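Local coordinates for protein phosphoserine phosphatase RsbX (Bacillus subtilis, PDB 3W40) that dephosphorylates phosphoserine in the stress regulator RsbS and so acts as a negative regulator of the transcription factor sigma-B, at residues A[25-30]-A[188-193]; A[40-45]-A[151-156]; A[156-161]-A[178-183]. All blocks are in the same frame, centred on the assembly; numbering follows the deposited sequence.

Contact 1. Residues A[25-30]-A[188-193]; sequences CGDSFF and KDDLTY. With MG (magnesium ion), chain C.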
loop_
_atom_site.group_PDB
_atom_site.type_symbol
_atom_site.label_atom_id
_atom_site.label_comp_id
_atom_site.label_asym_id
_atom_site.label_seq_id
_atom_site.Cartn_x
_atom_site.Cartn_y
_atom_site.Cartn_z
ATOM N N CYS A 25 10.475 1.976 -13.017
ATOM C CA CYS A 25 9.980 1.359 -11.779
ATOM C C CYS A 25 8.895 0.369 -12.105
ATOM O O CYS A 25 7.983 0.652 -12.886
ATOM C CB CYS A 25 9.387 2.459 -10.901
ATOM S SG CYS A 25 9.170 1.875 -9.199
ATOM N N GLY A 26 8.945 -0.800 -11.459
ATOM C CA GLY A 26 7.906 -1.803 -11.616
ATOM C C GLY A 26 6.786 -1.663 -10.566
ATOM O O GLY A 26 5.771 -2.319 -10.704
ATOM N N ASP A 27 6.964 -0.801 -9.540
ATOM C CA ASP A 27 5.977 -0.598 -8.482
ATOM C C ASP A 27 5.152 0.634 -8.883
ATOM O O ASP A 27 5.636 1.514 -9.572
ATOM C CB ASP A 27 6.715 -0.154 -7.206
ATOM C CG ASP A 27 7.414 -1.278 -6.406
ATOM O OD1 ASP A 27 7.426 -2.432 -6.812
ATOM O OD2 ASP A 27 7.999 -0.899 -5.333
ATOM N N SER A 28 3.913 0.675 -8.451
ATOM C CA SER A 28 3.097 1.861 -8.585
ATOM C C SER A 28 2.330 2.099 -7.282
ATOM O O SER A 28 2.237 1.221 -6.406
ATOM C CB SER A 28 2.099 1.786 -9.773
ATOM O OG SER A 28 2.690 1.553 -11.045
ATOM N N PHE A 29 1.789 3.295 -7.138
ATOM C CA PHE A 29 0.936 3.610 -5.964
ATOM C C PHE A 29 -0.113 4.611 -6.405
ATOM O O PHE A 29 0.061 5.318 -7.403
ATOM C CB PHE A 29 1.798 4.167 -4.829
ATOM C CG PHE A 29 2.420 5.498 -5.192
ATOM C CD1 PHE A 29 1.709 6.678 -5.010
ATOM C CD2 PHE A 29 3.723 5.572 -5.700
ATOM C CE1 PHE A 29 2.275 7.901 -5.388
ATOM C CE2 PHE A 29 4.308 6.783 -6.056
ATOM C CZ PHE A 29 3.573 7.939 -5.920
ATOM N N PHE A 30 -1.177 4.652 -5.658
ATOM C CA PHE A 30 -2.129 5.738 -5.754
ATOM C C PHE A 30 -2.566 6.147 -4.335
ATOM O O PHE A 30 -2.788 5.299 -3.483
ATOM C CB PHE A 30 -3.376 5.331 -6.589
ATOM C CG PHE A 30 -4.347 6.444 -6.747
ATOM C CD1 PHE A 30 -4.012 7.508 -7.559
ATOM C CD2 PHE A 30 -5.493 6.527 -5.958
ATOM C CE1 PHE A 30 -4.861 8.610 -7.670
ATOM C CE2 PHE A 30 -6.332 7.624 -6.075
ATOM C CZ PHE A 30 -6.022 8.642 -6.900
ATOM N N LYS A 188 18.259 -2.902 -3.695
ATOM C CA LYS A 188 18.239 -4.225 -4.350
ATOM C C LYS A 188 16.993 -4.463 -5.221
ATOM O O LYS A 188 17.041 -5.236 -6.169
ATOM C CB LYS A 188 18.289 -5.320 -3.301
ATOM C CG LYS A 188 18.787 -6.661 -3.789
ATOM C CD LYS A 188 19.418 -7.409 -2.627
ATOM C CE LYS A 188 20.604 -6.622 -2.023
ATOM N NZ LYS A 188 21.928 -7.073 -2.538
ATOM N N ASP A 189 15.876 -3.826 -4.871
ATOM C CA ASP A 189 14.651 -3.928 -5.650
ATOM C C ASP A 189 14.029 -2.543 -5.615
ATOM O O ASP A 189 14.412 -1.727 -4.784
ATOM C CB ASP A 189 13.695 -4.910 -4.991
ATOM C CG ASP A 189 12.438 -5.233 -5.863
ATOM O OD1 ASP A 189 12.430 -4.871 -7.085
ATOM O OD2 ASP A 189 11.462 -5.806 -5.306
ATOM N N ASP A 190 13.063 -2.292 -6.497
ATOM C CA ASP A 190 12.167 -1.117 -6.308
ATOM C C ASP A 190 11.571 -1.157 -4.908
ATOM O O ASP A 190 11.234 -2.229 -4.430
ATOM C CB ASP A 190 11.028 -1.182 -7.296
ATOM C CG ASP A 190 11.503 -1.130 -8.759
ATOM O OD1 ASP A 190 12.526 -0.491 -9.084
ATOM O OD2 ASP A 190 10.833 -1.745 -9.616
ATOM N N LEU A 191 11.437 0.015 -4.271
ATOM C CA LEU A 191 10.980 0.053 -2.883
ATOM C C LEU A 191 9.925 1.144 -2.837
ATOM O O LEU A 191 10.240 2.303 -3.147
ATOM C CB LEU A 191 12.193 0.347 -1.996
ATOM C CG LEU A 191 12.033 0.220 -0.470
ATOM C CD1 LEU A 191 13.367 0.161 0.222
ATOM C CD2 LEU A 191 11.199 1.309 0.171
ATOM N N THR A 192 8.711 0.775 -2.427
ATOM C CA THR A 192 7.593 1.711 -2.306
ATOM C C THR A 192 6.904 1.512 -0.984
ATOM O O THR A 192 6.667 0.371 -0.597
ATOM C CB THR A 192 6.560 1.512 -3.411
ATOM O OG1 THR A 192 7.197 1.637 -4.684
ATOM C CG2 THR A 192 5.449 2.546 -3.363
ATOM N N TYR A 193 6.630 2.603 -0.251
ATOM C CA TYR A 193 5.769 2.488 0.920
ATOM C C TYR A 193 4.910 3.713 1.091
ATOM O O TYR A 193 5.229 4.780 0.627
ATOM C CB TYR A 193 6.555 2.153 2.189
ATOM C CG TYR A 193 7.609 3.136 2.653
ATOM C CD1 TYR A 193 7.261 4.325 3.343
ATOM C CD2 TYR A 193 8.954 2.884 2.430
ATOM C CE1 TYR A 193 8.253 5.177 3.773
ATOM C CE2 TYR A 193 9.947 3.686 2.909
ATOM C CZ TYR A 193 9.598 4.879 3.559
ATOM O OH TYR A 193 10.607 5.711 3.992
HETATM MG MG MG C . 9.433 -5.951 -5.727
HETATM O O HOH W 1 9.186 -3.947 -5.282
HETATM O O HOH W 2 8.799 -3.431 -8.995
HETATM O O HOH W 3 9.926 -5.559 -7.709
HETATM O O HOH W 4 9.625 -7.993 -6.347
#
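The Asp27 and Asp190 side chains pass alongside each other, pointing opposite ways, and their carboxylate planes are turned 76° apart. Gly26 N comes at Asp190 OD2 from above the carboxylate plane, 49° out of it, in a nearly straight hydrogen bond of 2.8 Å. Asp27 OD2 is approached instead on its anti lone pair, where Thr192 OG1 donates at 2.7 Å. Farther along the strands the Phe29 ring meets the methyl of Thr192 obliquely, with CD2 4.2 Å from CG2.

These groups bridge the two sheets of the sandwich: strands 27-33 and 191-198 belong to different sheets, and the axes of the short strand pieces run nearly parallel and approach to 7.6 Å. Cys25 SG accepts a long bond from Asp27 N and lies 3.8 Å from Asp190 CG. A chi1 of -56° sets Thr192 OG1 beside its own backbone N, facing Asp27, and turns CG2 to Phe29. Thr155 OG1 is a second partner of Asp27 OD2, and Lys22 forms a salt bridge with Asp190 OD2.

At the loop end Asp189 OD2 binds the magnesium ion at 2.1 Å. Water 1, another magnesium ligand, gives one hydrogen to Asp27 OD1 at 2.8 Å and the other to Asp190 O. Both protons of that water are thus committed, leaving its oxygen turned to the metal: Asp27 acts from the second shell, orienting a coordinated water without touching the ion, with Thr192 and Thr155 on its other oxygen probably holding the carboxylate in place.

Contact 2. Residues A[40-45]-A[151-156]; sequences CAVADG and FIIHTD. With MG (magnesium ion), chain C.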
loop_
_atom_site.group_PDB
_atom_site.type_symbol
_atom_site.label_atom_id
_atom_site.label_comp_id
_atom_site.label_asym_id
_atom_site.label_seq_id
_atom_site.Cartn_x
_atom_site.Cartn_y
_atom_site.Cartn_z
ATOM N N CYS A 40 -6.105 4.304 -0.997
ATOM C CA CYS A 40 -4.730 4.118 -1.472
ATOM C C CYS A 40 -4.461 2.723 -1.880
ATOM O O CYS A 40 -5.181 1.790 -1.545
ATOM C CB CYS A 40 -3.683 4.593 -0.500
ATOM S SG CYS A 40 -3.637 3.719 1.009
ATOM N N ALA A 41 -3.462 2.586 -2.704
ATOM C CA ALA A 41 -3.105 1.282 -3.200
ATOM C C ALA A 41 -1.650 1.261 -3.546
ATOM O O ALA A 41 -1.088 2.298 -3.935
ATOM C CB ALA A 41 -3.944 0.945 -4.416
ATOM N N VAL A 42 -1.051 0.078 -3.426
ATOM C CA VAL A 42 0.363 -0.156 -3.790
ATOM C C VAL A 42 0.381 -1.432 -4.580
ATOM O O VAL A 42 -0.282 -2.401 -4.190
ATOM C CB VAL A 42 1.315 -0.224 -2.520
ATOM C CG1 VAL A 42 2.673 -0.635 -2.848
ATOM C CG2 VAL A 42 1.290 1.159 -1.758
ATOM N N ALA A 43 1.156 -1.465 -5.658
ATOM C CA ALA A 43 1.222 -2.652 -6.499
ATOM C C ALA A 43 2.622 -2.857 -6.999
ATOM O O ALA A 43 3.348 -1.884 -7.158
ATOM C CB ALA A 43 0.263 -2.550 -7.695
ATOM N N ASP A 44 2.995 -4.097 -7.251
ATOM C CA ASP A 44 4.342 -4.471 -7.709
ATOM C C ASP A 44 4.138 -5.395 -8.925
ATOM O O ASP A 44 3.596 -6.512 -8.775
ATOM C CB ASP A 44 5.114 -5.145 -6.548
ATOM C CG ASP A 44 6.560 -5.548 -6.929
ATOM O OD1 ASP A 44 6.921 -5.460 -8.140
ATOM O OD2 ASP A 44 7.338 -6.001 -6.033
ATOM N N GLY A 45 4.475 -4.901 -10.114
ATOM C CA GLY A 45 4.236 -5.696 -11.327
ATOM C C GLY A 45 5.182 -6.890 -11.441
ATOM O O GLY A 45 6.343 -6.833 -11.014
ATOM N N PHE A 151 0.055 3.356 10.230
ATOM C CA PHE A 151 0.167 2.226 9.356
ATOM C C PHE A 151 1.202 2.377 8.251
ATOM O O PHE A 151 1.624 3.506 7.942
ATOM C CB PHE A 151 -1.212 1.854 8.744
ATOM C CG PHE A 151 -1.739 2.866 7.753
ATOM C CD1 PHE A 151 -1.322 2.904 6.447
ATOM C CD2 PHE A 151 -2.652 3.825 8.166
ATOM C CE1 PHE A 151 -1.832 3.858 5.485
ATOM C CE2 PHE A 151 -3.212 4.762 7.242
ATOM C CZ PHE A 151 -2.745 4.756 5.882
ATOM N N ILE A 152 1.561 1.249 7.662
ATOM C CA ILE A 152 2.389 1.199 6.486
ATOM C C ILE A 152 1.815 0.177 5.506
ATOM O O ILE A 152 1.382 -0.893 5.928
ATOM C CB ILE A 152 3.839 0.883 6.803
ATOM C CG1 ILE A 152 4.761 1.083 5.573
ATOM C CG2 ILE A 152 4.011 -0.451 7.459
ATOM C CD1 ILE A 152 6.239 1.017 5.900
ATOM N N ILE A 153 1.928 0.481 4.220
ATOM C CA ILE A 153 1.748 -0.448 3.148
ATOM C C ILE A 153 3.053 -0.440 2.348
ATOM O O ILE A 153 3.500 0.645 1.984
ATOM C CB ILE A 153 0.570 -0.089 2.184
ATOM C CG1 ILE A 153 -0.762 0.037 2.957
ATOM C CG2 ILE A 153 0.523 -1.157 1.047
ATOM C CD1 ILE A 153 -1.915 0.676 2.123
ATOM N N HIS A 154 3.665 -1.613 2.087
ATOM C CA HIS A 154 4.954 -1.583 1.419
ATOM C C HIS A 154 5.145 -2.770 0.470
ATOM O O HIS A 154 4.613 -3.868 0.719
ATOM C CB HIS A 154 6.095 -1.513 2.435
ATOM C CG HIS A 154 6.301 -2.751 3.257
ATOM N ND1 HIS A 154 7.011 -3.848 2.800
ATOM C CD2 HIS A 154 5.920 -3.051 4.526
ATOM C CE1 HIS A 154 7.104 -4.736 3.776
ATOM N NE2 HIS A 154 6.428 -4.292 4.819
ATOM N N THR A 155 5.905 -2.536 -0.622
ATOM C CA THR A 155 6.293 -3.593 -1.508
ATOM C C THR A 155 7.432 -4.395 -0.872
ATOM O O THR A 155 8.079 -4.015 0.126
ATOM C CB THR A 155 6.665 -3.082 -2.912
ATOM O OG1 THR A 155 7.771 -2.208 -2.795
ATOM C CG2 THR A 155 5.483 -2.458 -3.515
ATOM N N ASP A 156 7.736 -5.478 -1.550
ATOM C CA ASP A 156 8.807 -6.396 -1.094
ATOM C C ASP A 156 10.216 -5.839 -1.166
ATOM O O ASP A 156 11.125 -6.425 -0.624
ATOM C CB ASP A 156 8.725 -7.757 -1.758
ATOM C CG ASP A 156 8.917 -7.691 -3.273
ATOM O OD1 ASP A 156 9.150 -6.605 -3.850
ATOM O OD2 ASP A 156 8.941 -8.795 -3.904
HETATM MG MG MG C . 9.433 -5.951 -5.727
HETATM O O HOH W 5 6.035 -6.452 -3.577
HETATM O O HOH W 3 9.926 -5.559 -7.709
HETATM O O HOH W 4 9.625 -7.993 -6.347
HETATM O O HOH W 1 9.186 -3.947 -5.282
#
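Val42 lies over Thr155 and Ile153, one branch on each. Its CG1 presses on Thr155 CG2 at 3.4 Å, tighter than ordinary van der Waals contact, the two side chains crossing at about a right angle. The other branch, CG2, packs 3.7 Å from Ile153 CG2, and here the side chains pass in opposite directions. Ile153 CD1 reaches toward the sulphur of Cys40, but that contact holds for one of two conformers and is uncertain.

Thr155 changes the character of the interface. Its OG1 sits between its own backbone N and carbonyl carbon (chi1 61°), which directs the methyl at Val42 and Asp44 CB, whereas the hydroxyl is engaged by Asp27 and by the backbone N of Thr192. Next to it, His154 ND1 makes an almost straight 2.9 Å bond to Thr155 O; the acceptor lies in the imidazole plane, but the donor stands well above the carbonyl plane.

Beyond the threonine the contact becomes a metal site. Asp44 OD2 at 2.1 Å and Asp156 OD1 at 2.0 Å bind the same magnesium ion on adjacent corners, which brings the two oxygens within 2.9 Å of each other without a hydrogen bond. Their carboxylate planes are turned 76° from each other. Water 5 bridges the two residues from outside the coordination shell, donating to Asp44 OD2 and accepting from Asp156 N at 2.8 Å, while coordinated water 4 donates to Asp156 OD2.

Asp189 and three waters complete an octahedron. Aspartates at or just beyond the ends of strands in two stacked antiparallel sheets, gathered round a metal, are characteristic of the PPM (PP2C-type) phosphatase active site.

Contact 3. Residues A[156-161]-A[178-183]; sequences DGLNVP and NSLKMY. With MG (magnesium ion), chain C.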
loop_
_atom_site.group_PDB
_atom_site.type_symbol
_atom_site.label_atom_id
_atom_site.label_comp_id
_atom_site.label_asym_id
_atom_site.label_seq_id
_atom_site.Cartn_x
_atom_site.Cartn_y
_atom_site.Cartn_z
ATOM N N ASP A 156 7.736 -5.478 -1.550
ATOM C CA ASP A 156 8.807 -6.396 -1.094
ATOM C C ASP A 156 10.216 -5.839 -1.166
ATOM O O ASP A 156 11.125 -6.425 -0.624
ATOM C CB ASP A 156 8.725 -7.757 -1.758
ATOM C CG ASP A 156 8.917 -7.691 -3.273
ATOM O OD1 ASP A 156 9.150 -6.605 -3.850
ATOM O OD2 ASP A 156 8.941 -8.795 -3.904
ATOM N N GLY A 157 10.386 -4.683 -1.802
ATOM C CA GLY A 157 11.673 -3.996 -1.762
ATOM C C GLY A 157 12.042 -3.492 -0.370
ATOM O O GLY A 157 13.231 -3.246 -0.122
ATOM N N LEU A 158 11.040 -3.374 0.533
ATOM C CA LEU A 158 11.332 -2.947 1.911
ATOM C C LEU A 158 11.342 -4.178 2.785
ATOM O O LEU A 158 10.318 -4.843 2.891
ATOM C CB LEU A 158 10.268 -1.969 2.367
ATOM C CG LEU A 158 10.478 -1.464 3.810
ATOM C CD1 LEU A 158 11.717 -0.617 3.997
ATOM C CD2 LEU A 158 9.277 -0.683 4.279
ATOM N N ASN A 159 12.476 -4.498 3.371
ATOM C CA ASN A 159 12.600 -5.710 4.178
ATOM C C ASN A 159 13.136 -5.280 5.558
ATOM O O ASN A 159 14.321 -4.976 5.728
ATOM C CB ASN A 159 13.540 -6.693 3.450
ATOM C CG ASN A 159 13.895 -7.922 4.290
ATOM O OD1 ASN A 159 14.956 -8.538 4.100
ATOM N ND2 ASN A 159 12.997 -8.306 5.189
ATOM N N VAL A 160 12.246 -5.273 6.550
ATOM C CA VAL A 160 12.562 -4.747 7.875
ATOM C C VAL A 160 12.269 -5.856 8.883
ATOM O O VAL A 160 11.239 -6.536 8.790
ATOM C CB VAL A 160 11.616 -3.554 8.143
ATOM C CG1 VAL A 160 11.693 -3.052 9.569
ATOM C CG2 VAL A 160 11.869 -2.464 7.148
ATOM N N PRO A 161 13.184 -6.117 9.826
ATOM C CA PRO A 161 12.941 -7.228 10.769
ATOM C C PRO A 161 11.707 -7.037 11.652
ATOM O O PRO A 161 10.936 -7.989 11.870
ATOM C CB PRO A 161 14.176 -7.183 11.690
ATOM C CG PRO A 161 15.190 -6.426 10.962
ATOM C CD PRO A 161 14.533 -5.546 9.960
ATOM N N ASN A 178 12.050 8.372 8.355
ATOM C CA ASN A 178 13.474 8.490 8.666
ATOM C C ASN A 178 13.977 7.269 9.434
ATOM O O ASN A 178 15.104 6.828 9.245
ATOM C CB ASN A 178 13.747 9.813 9.393
ATOM C CG ASN A 178 13.575 11.049 8.457
ATOM O OD1 ASN A 178 13.663 10.934 7.225
ATOM N ND2 ASN A 178 13.290 12.224 9.057
ATOM N N SER A 179 13.110 6.687 10.267
ATOM C CA SER A 179 13.423 5.495 11.045
ATOM C C SER A 179 13.722 4.299 10.152
ATOM O O SER A 179 14.467 3.377 10.560
ATOM C CB SER A 179 12.194 5.205 11.912
ATOM O OG SER A 179 12.368 4.149 12.826
ATOM N N LEU A 180 13.132 4.297 8.953
ATOM C CA LEU A 180 13.335 3.208 7.998
ATOM C C LEU A 180 14.494 3.412 7.050
ATOM O O LEU A 180 14.748 2.534 6.220
ATOM C CB LEU A 180 12.038 2.977 7.160
ATOM C CG LEU A 180 10.791 2.583 7.957
ATOM C CD1 LEU A 180 9.532 2.676 7.081
ATOM C CD2 LEU A 180 10.937 1.210 8.547
ATOM N N LYS A 181 15.241 4.510 7.195
ATOM C CA LYS A 181 16.248 4.886 6.166
ATOM C C LYS A 181 17.276 3.789 5.896
ATOM O O LYS A 181 17.682 3.587 4.741
ATOM C CB LYS A 181 16.972 6.184 6.568
ATOM C CG LYS A 181 18.228 6.524 5.755
ATOM C CD LYS A 181 17.962 7.455 4.582
ATOM C CE LYS A 181 19.177 7.556 3.626
ATOM N NZ LYS A 181 20.472 8.021 4.270
ATOM N N MET A 182 17.722 3.071 6.923
ATOM C CA MET A 182 18.759 2.059 6.719
ATOM C C MET A 182 18.348 0.929 5.770
ATOM O O MET A 182 19.203 0.284 5.166
ATOM C CB MET A 182 19.242 1.454 8.035
ATOM C CG MET A 182 18.207 0.571 8.742
ATOM S SD MET A 182 18.939 -0.674 9.847
ATOM C CE MET A 182 20.085 -1.520 8.712
ATOM N N TYR A 183 17.049 0.684 5.624
ATOM C CA TYR A 183 16.535 -0.350 4.728
ATOM C C TYR A 183 16.365 0.143 3.301
ATOM O O TYR A 183 15.918 -0.601 2.450
ATOM C CB TYR A 183 15.204 -0.859 5.277
ATOM C CG TYR A 183 15.300 -1.194 6.706
ATOM C CD1 TYR A 183 16.025 -2.317 7.147
ATOM C CD2 TYR A 183 14.682 -0.372 7.645
ATOM C CE1 TYR A 183 16.111 -2.608 8.518
ATOM C CE2 TYR A 183 14.742 -0.652 8.975
ATOM C CZ TYR A 183 15.456 -1.738 9.410
ATOM O OH TYR A 183 15.459 -1.970 10.764
HETATM MG MG MG C . 9.433 -5.951 -5.727
HETATM O O HOH W 4 9.625 -7.993 -6.347
HETATM O O HOH W 6 14.715 -3.145 2.236
HETATM O O HOH W 3 9.926 -5.559 -7.709
HETATM O O HOH W 1 9.186 -3.947 -5.282
#
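Val160 and Tyr183 make the aromatic part of this contact. The methyl CG2 of Val160 sits over one face of the phenol ring in a CH-pi contact, 3.8 Å from the centroid and 21° off the ring normal, displaced toward the rim near CD2. CG1, on the same side, lies just past the rim, nearest to CE2. On the opposite face lies Met182 CG, from the ring's own segment, over its centre, so the ring is clamped between two aliphatic groups. Pro161 CD reaches CE1 of Tyr183 at 3.6 Å, and Asn159 O lies obliquely to the ring, 3.5 Å from Tyr183 CD1.

Purely aliphatic contacts lie deeper. Leu158 CD1 touches Tyr183 CB at 3.7 Å, and Leu180 CD2 meets Val160 CG2 at 4.0 Å; Leu158 CD2 and Leu180 CD1 come together more loosely. Both leucines also rest on Ile152 of strand 150-154, and Leu180 in addition on Ile163 and His166 of helix 163-169.

In the fold, residues 156-161 form the loop leaving that strand, starting at the Asp-Gly pair whose aspartate binds magnesium. Residues 178-183 are the end of helix 173-179 followed by a 3-10 turn, in which Tyr183 N bonds to Leu180 O. With CG anti to its carbonyl carbon (chi1 -49°), Tyr183 stretches its ring out along the loop.

Polar linkage runs through solvent. Water 6 is gripped by three backbone atoms: it donates to Gly157 O and Tyr183 O, each at 2.8 Å, and accepts from Asn159 N at 2.9 Å.

From the N terminus, residues 25-30 open the widest loop, closed by contact 1 only when the chain returns as 188-193. Contact 2, joining 40-45 to 151-156, is nested inside it and encloses about a hundred residues. Contact 3 follows in series, also within contact 1: it starts at Asp156, the residue it shares with contact 2, and closes a short loop holding helix 163-169 and most of helix 173-179. Contacts 1 and 2 both bridge the two sheets, on neighbouring strands of each, and meet where Asp27 OD2 and Thr155 OG1 are hydrogen-bonded. Contact 3 fastens the helical excursion beside the six-stranded sheet. Asp44, Asp156 and Asp189 gather all three at one magnesium ion.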